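Local coordinates for DNA-binding protein (Silicibacter pomeroyi, PDB 3EUS) that probably binds DNA, as a small all-helical protein of the XRE/Cro-C1-type helix-turn-helix family that forms a two-chain assembly, at residues 19-28 with 59-67. Sequence-based numbering, arbitrary orientation.
Sequences LRQARLDAGL and FAKWMAACE
The backbone carbonyl oxygen of L19 is gripped twice: R23 N bonds to it within the helix, and W62 NE1 reaches it from the opposite face. The indole bond, 3.1 Å from W62 NE1 to L19 O, is fairly straight (162°), and the oxygen lies nearly in the ring plane. Tryptophan suits the site because its one N-H is satisfied while the rest of the ring stays apolar. With CG anti to the backbone N (chi1 -177°), the indole crosses the L19 side chain at about a right angle, and L19 CD2 sits over one face of its five-membered ring in a CH-pi contact, 3.5 Å from the centroid. A phenylalanine in place of W62 would probably leave L19 O without its second donor and a gap where the outer part of the indole lies. The same CD2 meets the edge of the F59 ring and M63 SD. Small side chains fit where the backbones approach: A22 CB, beside M63 CE, lies 3.9 Å from C66 CB, and C66 SG 3.6 Å from R23 CA. A water donates to both A22 O and C66 O, bridging the last turn of helix 10-25 to the residue after helix 56-65. R23, bent at chi3, turns NH1 back to L28 O (2.9 Å) while its NE forms a salt bridge with E48. In this helix-turn-helix domain the axes of helices 19-25 and 59-65 run at 28°, roughly parallel; V44 and V47 of helix 41-48 and L33 of helix 30-36 pack on W62, and helix 72-81 on F59 and M63.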
ATOM      1  N   LEU A  19       1.131   5.079   9.750  1.00 11.81           N
ATOM      2  CA  LEU A  19       0.604   3.800  10.291  1.00 12.90           C
ATOM      3  C   LEU A  19       0.499   3.903  11.796  1.00 11.76           C
ATOM      4  O   LEU A  19      -0.534   3.561  12.429  1.00 11.39           O
ATOM      5  CB  LEU A  19       1.500   2.683   9.894  1.00 12.12           C
ATOM      6  CG  LEU A  19       1.390   2.251   8.439  1.00 11.63           C
ATOM      7  CD1 LEU A  19       2.482   1.211   8.176  1.00 13.87           C
ATOM      8  CD2 LEU A  19      -0.004   1.726   8.187  1.00 15.02           C
ATOM      9  N   ARG A  20       1.559   4.407  12.397  1.00 12.05           N
ATOM     10  CA  ARG A  20       1.581   4.542  13.852  1.00 11.55           C
ATOM     11  C   ARG A  20       0.536   5.554  14.304  1.00 12.01           C
ATOM     12  O   ARG A  20      -0.138   5.343  15.312  1.00 13.22           O
ATOM     13  CB  ARG A  20       2.998   4.945  14.370  1.00 12.63           C
ATOM     14  CG  ARG A  20       3.052   5.242  15.852  1.00 13.41           C
ATOM     15  CD  ARG A  20       4.480   5.691  16.352  1.00 12.26           C
ATOM     16  NE  ARG A  20       5.153   6.595  15.405  1.00 18.21           N
ATOM     17  CZ  ARG A  20       6.141   6.211  14.574  1.00 23.49           C
ATOM     18  NH1 ARG A  20       6.658   4.966  14.639  1.00 23.27           N
ATOM     19  NH2 ARG A  20       6.700   7.096  13.745  1.00 23.66           N
ATOM     20  N   GLN A  21       0.442   6.694  13.622  1.00 12.84           N
ATOM     21  CA  GLN A  21      -0.480   7.730  14.068  1.00 14.32           C
ATOM     22  C   GLN A  21      -1.947   7.279  13.912  1.00 15.04           C
ATOM     23  O   GLN A  21      -2.777   7.574  14.789  1.00 15.25           O
ATOM     24  CB  GLN A  21      -0.197   9.063  13.346  1.00 15.08           C
ATOM     25  CG  GLN A  21      -0.372  10.354  14.222  1.00 20.37           C
ATOM     26  CD  GLN A  21       0.271  10.304  15.606  1.00 22.53           C
ATOM     27  OE1 GLN A  21       1.513  10.208  15.757  1.00 22.59           O
ATOM     28  NE2 GLN A  21      -0.573  10.384  16.643  1.00 22.42           N
ATOM     29  N   ALA A  22      -2.249   6.501  12.856  1.00 14.88           N
ATOM     30  CA  ALA A  22      -3.570   5.884  12.750  1.00 13.91           C
ATOM     31  C   ALA A  22      -3.884   5.027  13.986  1.00 13.17           C
ATOM     32  O   ALA A  22      -4.993   5.080  14.540  1.00 14.95           O
ATOM     33  CB  ALA A  22      -3.741   5.079  11.407  1.00 12.74           C
ATOM     34  N   ARG A  23      -2.923   4.221  14.429  1.00 13.32           N
ATOM     35  CA  ARG A  23      -3.143   3.351  15.559  1.00 11.81           C
ATOM     36  C   ARG A  23      -3.365   4.153  16.820  1.00 13.49           C
ATOM     37  O   ARG A  23      -4.270   3.869  17.577  1.00 14.45           O
ATOM     38  CB  ARG A  23      -1.951   2.426  15.774  1.00 10.92           C
ATOM     39  CG  ARG A  23      -2.001   1.573  17.023  1.00 11.85           C
ATOM     40  CD  ARG A  23      -0.859   0.655  17.113  1.00 12.95           C
ATOM     41  NE  ARG A  23       0.420   1.376  17.202  1.00 15.05           N
ATOM     42  CZ  ARG A  23       0.876   2.024  18.293  1.00 18.30           C
ATOM     43  NH1 ARG A  23       0.189   2.083  19.420  1.00 15.51           N
ATOM     44  NH2 ARG A  23       2.047   2.627  18.238  1.00 17.67           N
ATOM     45  N   LEU A  24      -2.469   5.108  17.055  1.00 14.83           N
ATOM     46  CA  LEU A  24      -2.509   5.957  18.244  1.00 15.05           C
ATOM     47  C   LEU A  24      -3.780   6.788  18.216  1.00 16.32           C
ATOM     48  O   LEU A  24      -4.405   6.954  19.276  1.00 14.61           O
ATOM     49  CB  LEU A  24      -1.300   6.900  18.291  1.00 15.11           C
ATOM     50  CG  LEU A  24       0.071   6.274  18.577  1.00 15.48           C
ATOM     51  CD1 LEU A  24       1.201   7.288  18.407  1.00 14.88           C
ATOM     52  CD2 LEU A  24       0.102   5.643  19.950  1.00 18.97           C
ATOM     53  N   ASP A  25      -4.164   7.290  17.031  1.00 17.06           N
ATOM     54  CA  ASP A  25      -5.457   8.029  16.890  1.00 18.08           C
ATOM     55  C   ASP A  25      -6.715   7.200  17.212  1.00 18.01           C
ATOM     56  O   ASP A  25      -7.718   7.770  17.655  1.00 18.47           O
ATOM     57  CB  ASP A  25      -5.626   8.644  15.504  1.00 18.11           C
ATOM     58  CG  ASP A  25      -4.662   9.824  15.237  1.00 20.10           C
ATOM     59  OD1 ASP A  25      -3.991  10.264  16.189  1.00 17.12           O
ATOM     60  OD2 ASP A  25      -4.570  10.263  14.046  1.00 20.19           O
ATOM     61  N   ALA A  26      -6.646   5.878  17.038  1.00 15.81           N
ATOM     62  CA  ALA A  26      -7.752   4.967  17.369  1.00 15.76           C
ATOM     63  C   ALA A  26      -7.709   4.513  18.809  1.00 14.92           C
ATOM     64  O   ALA A  26      -8.588   3.779  19.265  1.00 14.38           O
ATOM     65  CB  ALA A  26      -7.721   3.708  16.413  1.00 14.72           C
ATOM     66  N   GLY A  27      -6.668   4.905  19.531  1.00 14.83           N
ATOM     67  CA  GLY A  27      -6.558   4.598  20.930  1.00 15.10           C
ATOM     68  C   GLY A  27      -6.130   3.183  21.205  1.00 14.93           C
ATOM     69  O   GLY A  27      -6.542   2.621  22.225  1.00 14.76           O
ATOM     70  N   LEU A  28      -5.293   2.624  20.327  1.00 14.09           N
ATOM     71  CA  LEU A  28      -4.881   1.232  20.379  1.00 14.35           C
ATOM     72  C   LEU A  28      -3.421   1.133  20.728  1.00 14.29           C
ATOM     73  O   LEU A  28      -2.617   1.903  20.191  1.00 15.05           O
ATOM     74  CB  LEU A  28      -5.053   0.550  19.007  1.00 13.92           C
ATOM     75  CG  LEU A  28      -6.436   0.467  18.361  1.00 13.91           C
ATOM     76  CD1 LEU A  28      -6.423  -0.036  16.878  1.00 16.14           C
ATOM     77  CD2 LEU A  28      -7.321  -0.409  19.208  1.00 18.83           C
ATOM     78  N   PHE A  59      -1.815  -3.264   4.414  1.00 16.93           N
ATOM     79  CA  PHE A  59      -2.115  -1.858   4.655  1.00 16.74           C
ATOM     80  C   PHE A  59      -3.608  -1.629   4.774  1.00 16.49           C
ATOM     81  O   PHE A  59      -4.072  -0.895   5.659  1.00 15.81           O
ATOM     82  CB  PHE A  59      -1.472  -1.029   3.525  1.00 17.41           C
ATOM     83  CG  PHE A  59      -1.861   0.387   3.490  1.00 15.16           C
ATOM     84  CD1 PHE A  59      -1.376   1.277   4.443  1.00 15.51           C
ATOM     85  CD2 PHE A  59      -2.601   0.916   2.414  1.00 12.76           C
ATOM     86  CE1 PHE A  59      -1.669   2.594   4.381  1.00 15.60           C
ATOM     87  CE2 PHE A  59      -2.944   2.311   2.381  1.00 15.83           C
ATOM     88  CZ  PHE A  59      -2.470   3.140   3.379  1.00 19.73           C
ATOM     89  N   ALA A  60      -4.375  -2.142   3.817  1.00 16.28           N
ATOM     90  CA  ALA A  60      -5.825  -2.020   3.865  1.00 16.33           C
ATOM     91  C   ALA A  60      -6.352  -2.528   5.199  1.00 15.60           C
ATOM     92  O   ALA A  60      -7.199  -1.872   5.831  1.00 15.67           O
ATOM     93  CB  ALA A  60      -6.478  -2.784   2.612  1.00 14.86           C
ATOM     94  N   LYS A  61      -5.904  -3.711   5.635  1.00 15.93           N
ATOM     95  CA  LYS A  61      -6.439  -4.271   6.850  1.00 15.79           C
ATOM     96  C   LYS A  61      -6.055  -3.429   8.090  1.00 13.40           C
ATOM     97  O   LYS A  61      -6.839  -3.261   9.020  1.00 14.41           O
ATOM     98  CB  LYS A  61      -5.968  -5.712   7.004  1.00 15.75           C
ATOM     99  CG  LYS A  61      -6.618  -6.721   5.956  1.00 19.80           C
ATOM    100  CD  LYS A  61      -5.922  -8.064   6.048  1.00 25.89           C
ATOM    101  CE  LYS A  61      -6.539  -9.134   5.098  1.00 30.31           C
ATOM    102  NZ  LYS A  61      -5.951 -10.518   5.247  1.00 33.79           N
ATOM    103  N   TRP A  62      -4.835  -2.974   8.111  1.00 13.59           N
ATOM    104  CA  TRP A  62      -4.296  -2.121   9.237  1.00 13.15           C
ATOM    105  C   TRP A  62      -5.149  -0.851   9.317  1.00 12.80           C
ATOM    106  O   TRP A  62      -5.614  -0.452  10.378  1.00 12.86           O
ATOM    107  CB  TRP A  62      -2.857  -1.731   8.914  1.00 13.23           C
ATOM    108  CG  TRP A  62      -2.092  -0.931   9.953  1.00 11.57           C
ATOM    109  CD1 TRP A  62      -2.308   0.366  10.320  1.00 12.70           C
ATOM    110  CD2 TRP A  62      -0.894  -1.334  10.608  1.00 11.13           C
ATOM    111  NE1 TRP A  62      -1.343   0.779  11.216  1.00 11.49           N
ATOM    112  CE2 TRP A  62      -0.466  -0.246  11.418  1.00 10.49           C
ATOM    113  CE3 TRP A  62      -0.156  -2.509  10.627  1.00 15.73           C
ATOM    114  CZ2 TRP A  62       0.656  -0.323  12.231  1.00 11.97           C
ATOM    115  CZ3 TRP A  62       0.971  -2.566  11.399  1.00 14.12           C
ATOM    116  CH2 TRP A  62       1.368  -1.466  12.205  1.00 13.14           C
ATOM    117  N   MET A  63      -5.343  -0.180   8.179  1.00 14.40           N
ATOM    118  CA  MET A  63      -6.064   1.075   8.190  1.00 13.23           C
ATOM    119  C   MET A  63      -7.523   0.878   8.579  1.00 14.14           C
ATOM    120  O   MET A  63      -8.061   1.659   9.315  1.00 13.42           O
ATOM    121  CB  MET A  63      -5.903   1.815   6.842  1.00 13.58           C
ATOM    122  CG  MET A  63      -4.443   2.297   6.621  1.00 12.95           C
ATOM    123  SD  MET A  63      -3.658   3.343   7.883  1.00  7.31           S
ATOM    124  CE  MET A  63      -4.752   4.772   7.912  1.00 17.99           C
ATOM    125  N   ALA A  64      -8.149  -0.192   8.105  1.00 13.98           N
ATOM    126  CA  ALA A  64      -9.497  -0.528   8.524  1.00 14.10           C
ATOM    127  C   ALA A  64      -9.606  -0.839   9.996  1.00 12.45           C
ATOM    128  O   ALA A  64     -10.601  -0.445  10.635  1.00 12.94           O
ATOM    129  CB  ALA A  64     -10.050  -1.780   7.705  1.00 14.01           C
ATOM    130  N   ALA A  65      -8.634  -1.542  10.532  1.00 13.22           N
ATOM    131  CA  ALA A  65      -8.618  -1.871  11.981  1.00 14.47           C
ATOM    132  C   ALA A  65      -8.429  -0.627  12.839  1.00 13.84           C
ATOM    133  O   ALA A  65      -8.842  -0.616  13.993  1.00 14.23           O
ATOM    134  CB  ALA A  65      -7.523  -2.927  12.318  1.00 13.62           C
ATOM    135  N   CYS A  66      -7.835   0.410  12.260  1.00 15.08           N
ATOM    136  CA  CYS A  66      -7.641   1.698  12.939  1.00 14.91           C
ATOM    137  C   CYS A  66      -8.733   2.665  12.594  1.00 14.89           C
ATOM    138  O   CYS A  66      -8.641   3.807  12.989  1.00 16.72           O
ATOM    139  CB  CYS A  66      -6.307   2.312  12.547  1.00 14.60           C
ATOM    140  SG  CYS A  66      -4.802   1.374  13.085  1.00 15.98           S
ATOM    141  N   GLU A  67      -9.774   2.218  11.899  1.00 14.91           N
ATOM    142  CA  GLU A  67     -10.887   3.095  11.461  1.00 16.37           C
ATOM    143  C   GLU A  67     -10.324   4.331  10.751  1.00 16.07           C
ATOM    144  O   GLU A  67     -10.656   5.469  11.063  1.00 15.64           O
ATOM    145  CB  GLU A  67     -11.768   3.480  12.661  1.00 17.67           C
ATOM    146  CG  GLU A  67     -12.108   2.286  13.503  1.00 21.13           C
ATOM    147  CD  GLU A  67     -13.088   2.653  14.583  1.00 28.71           C
ATOM    148  OE1 GLU A  67     -12.685   3.294  15.591  1.00 31.73           O
ATOM    149  OE2 GLU A  67     -14.274   2.340  14.393  1.00 31.04           O
TER
HETATM  150  O   HOH W   1      -7.028   6.066  13.254  1.00 16.98           O